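Local coordinates for protein putative RNase YutE (PDB 1YLM) that is probably an RNase acting as the toxin of a putative type VII toxin-antitoxin system, and forms a homodimer, at residues A[80-85]-A[124-129]. Numbering follows the deposited sequence.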
loop_
_atom_site.group_PDB
_atom_site.type_symbol
_atom_site.label_atom_id
_atom_site.label_comp_id
_atom_site.label_asym_id
_atom_site.label_seq_id
_atom_site.Cartn_x
_atom_site.Cartn_y
_atom_site.Cartn_z
ATOM N N VAL A 80 -8.370 -18.330 -18.227
ATOM C CA VAL A 80 -8.812 -16.950 -18.121
ATOM C C VAL A 80 -7.847 -16.035 -18.898
ATOM O O VAL A 80 -8.289 -15.167 -19.643
ATOM C CB VAL A 80 -8.956 -16.489 -16.652
ATOM C CG1 VAL A 80 -9.489 -15.068 -16.594
ATOM C CG2 VAL A 80 -9.874 -17.431 -15.867
ATOM N N VAL A 81 -6.541 -16.229 -18.690
ATOM C CA VAL A 81 -5.509 -15.495 -19.423
ATOM C C VAL A 81 -4.573 -16.516 -20.100
ATOM O O VAL A 81 -4.566 -17.694 -19.707
ATOM C CB VAL A 81 -4.697 -14.547 -18.487
ATOM C CG1 VAL A 81 -5.603 -13.500 -17.840
ATOM C CG2 VAL A 81 -3.931 -15.345 -17.423
ATOM N N THR A 82 -3.783 -16.081 -21.090
ATOM C CA THR A 82 -2.775 -16.970 -21.689
ATOM C C THR A 82 -1.629 -17.258 -20.704
ATOM O O THR A 82 -1.423 -16.513 -19.740
ATOM C CB THR A 82 -2.189 -16.424 -23.030
ATOM O OG1 THR A 82 -1.370 -15.279 -22.770
ATOM C CG2 THR A 82 -3.283 -16.025 -24.006
ATOM N N GLU A 83 -0.898 -18.348 -20.942
ATOM C CA GLU A 83 0.309 -18.661 -20.181
ATOM C C GLU A 83 1.291 -17.491 -20.195
ATOM O O GLU A 83 1.825 -17.130 -19.151
ATOM C CB GLU A 83 1.001 -19.931 -20.704
ATOM C CG GLU A 83 2.117 -20.430 -19.773
ATOM C CD GLU A 83 2.625 -21.837 -20.099
ATOM O OE1 GLU A 83 2.006 -22.545 -20.936
ATOM O OE2 GLU A 83 3.645 -22.243 -19.492
ATOM N N LYS A 84 1.546 -16.920 -21.368
ATOM C CA LYS A 84 2.494 -15.798 -21.450
ATOM C C LYS A 84 1.991 -14.548 -20.699
ATOM O O LYS A 84 2.755 -13.913 -19.983
ATOM C CB LYS A 84 2.895 -15.466 -22.897
ATOM C CG LYS A 84 1.736 -15.208 -23.813
ATOM C CD LYS A 84 2.101 -14.341 -25.013
ATOM C CE LYS A 84 0.930 -13.414 -25.382
ATOM N NZ LYS A 84 -0.413 -14.042 -25.122
ATOM N N GLU A 85 0.707 -14.219 -20.851
ATOM C CA GLU A 85 0.100 -13.151 -20.048
ATOM C C GLU A 85 0.283 -13.377 -18.550
ATOM O O GLU A 85 0.666 -12.451 -17.813
ATOM C CB GLU A 85 -1.379 -12.982 -20.383
ATOM C CG GLU A 85 -1.599 -12.322 -21.728
ATOM C CD GLU A 85 -3.033 -12.374 -22.197
ATOM O OE1 GLU A 85 -3.805 -13.262 -21.766
ATOM O OE2 GLU A 85 -3.382 -11.517 -23.029
ATOM N N ASP A 124 -4.703 -5.835 -21.542
ATOM C CA ASP A 124 -5.565 -6.956 -21.919
ATOM C C ASP A 124 -6.246 -7.663 -20.756
ATOM O O ASP A 124 -7.226 -8.370 -20.966
ATOM C CB ASP A 124 -4.768 -7.975 -22.733
ATOM C CG ASP A 124 -4.416 -7.459 -24.114
ATOM O OD1 ASP A 124 -5.058 -6.491 -24.573
ATOM O OD2 ASP A 124 -3.501 -8.026 -24.734
ATOM N N PHE A 125 -5.726 -7.480 -19.540
ATOM C CA PHE A 125 -6.268 -8.180 -18.361
ATOM C C PHE A 125 -7.785 -7.957 -18.148
ATOM O O PHE A 125 -8.528 -8.931 -17.993
ATOM C CB PHE A 125 -5.459 -7.850 -17.097
ATOM C CG PHE A 125 -5.962 -8.542 -15.846
ATOM C CD1 PHE A 125 -5.704 -9.906 -15.627
ATOM C CD2 PHE A 125 -6.699 -7.846 -14.899
ATOM C CE1 PHE A 125 -6.182 -10.548 -14.486
ATOM C CE2 PHE A 125 -7.159 -8.476 -13.736
ATOM C CZ PHE A 125 -6.904 -9.820 -13.531
ATOM N N PRO A 126 -8.251 -6.684 -18.144
ATOM C CA PRO A 126 -9.705 -6.451 -18.019
ATOM C C PRO A 126 -10.517 -7.108 -19.139
ATOM O O PRO A 126 -11.607 -7.627 -18.888
ATOM C CB PRO A 126 -9.839 -4.914 -18.110
ATOM C CG PRO A 126 -8.507 -4.374 -17.790
ATOM C CD PRO A 126 -7.497 -5.413 -18.207
ATOM N N LYS A 127 -9.999 -7.074 -20.364
ATOM C CA LYS A 127 -10.660 -7.729 -21.492
ATOM C C LYS A 127 -10.831 -9.240 -21.251
ATOM O O LYS A 127 -11.915 -9.786 -21.474
ATOM C CB LYS A 127 -9.881 -7.496 -22.791
ATOM C CG LYS A 127 -9.641 -6.023 -23.137
ATOM C CD LYS A 127 -8.833 -5.878 -24.451
ATOM C CE LYS A 127 -9.482 -6.683 -25.599
ATOM N NZ LYS A 127 -9.173 -6.112 -26.970
ATOM N N ARG A 128 -9.765 -9.908 -20.820
ATOM C CA ARG A 128 -9.812 -11.341 -20.494
ATOM C C ARG A 128 -10.862 -11.631 -19.429
ATOM O O ARG A 128 -11.657 -12.567 -19.569
ATOM C CB ARG A 128 -8.453 -11.838 -19.973
ATOM C CG ARG A 128 -7.309 -11.699 -20.958
ATOM C CD ARG A 128 -7.321 -12.729 -22.071
ATOM N NE ARG A 128 -6.222 -12.435 -22.999
ATOM C CZ ARG A 128 -6.328 -11.662 -24.079
ATOM N NH1 ARG A 128 -7.498 -11.127 -24.423
ATOM N NH2 ARG A 128 -5.257 -11.434 -24.836
ATOM N N ILE A 129 -10.852 -10.846 -18.354
ATOM C CA ILE A 129 -11.830 -11.037 -17.283
ATOM C C ILE A 129 -13.272 -10.852 -17.780
ATOM O O ILE A 129 -14.149 -11.667 -17.475
ATOM C CB ILE A 129 -11.591 -10.108 -16.069
ATOM C CG1 ILE A 129 -10.189 -10.322 -15.448
ATOM C CG2 ILE A 129 -12.665 -10.342 -15.023
ATOM C CD1 ILE A 129 -9.885 -11.765 -14.959
HETATM O O HOH W 1 -10.844 -14.793 -20.780
HETATM O O HOH W 2 -1.736 -9.521 -23.812
#
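Arg128 and Glu85 form a two-pronged salt bridge between helix 119-137 and the start of helix 83-93. Arg128 NE donates in its guanidinium plane to the syn lone pair of Glu85 OE1 (2.8 Å), while Arg128 NH2 lies 2.6 Å from Glu85 OE2, where the N-H is poorly aimed and the bond weak. The carboxylate and guanidinium planes are tilted 32° apart. Arg128 bends at chi2 (-76°), which carries its side chain across the extended one of Glu85 at nearly a right angle. Glu85 OE1 also accepts from Thr82 N on its anti side, and Glu85 N donates in return to Thr82 OG1, which completes a capping box at the first turn of helix 83-93. Asp124 OD2 is a long 3.8 Å from Arg128 NH2 and well out of the guanidinium plane, so only charge links them; a water donates to both Asp124 OD2 and Glu85 OE2. A second water links the carbonyl oxygens of Val80 and Arg128.

Next to the charges the contact turns apolar. Val81 CG1 rests on Arg128 CB (3.9 Å) and meets the Phe125 ring obliquely, and Val80 CG1 touches Ile129 CD1 (3.7 Å). Beyond them, Ile129 reaches helices 6-23 and 32-59, whereas Val80 and Val81 pack on helix 71-77, which ties the turn into the helical bundle. Arg128 probably offsets the repulsion between the carboxylates of Glu85 and Asp124 and favours their ionised forms; because Glu85 serves both cap and salt bridge, the start of one helix is fixed directly to the side of another.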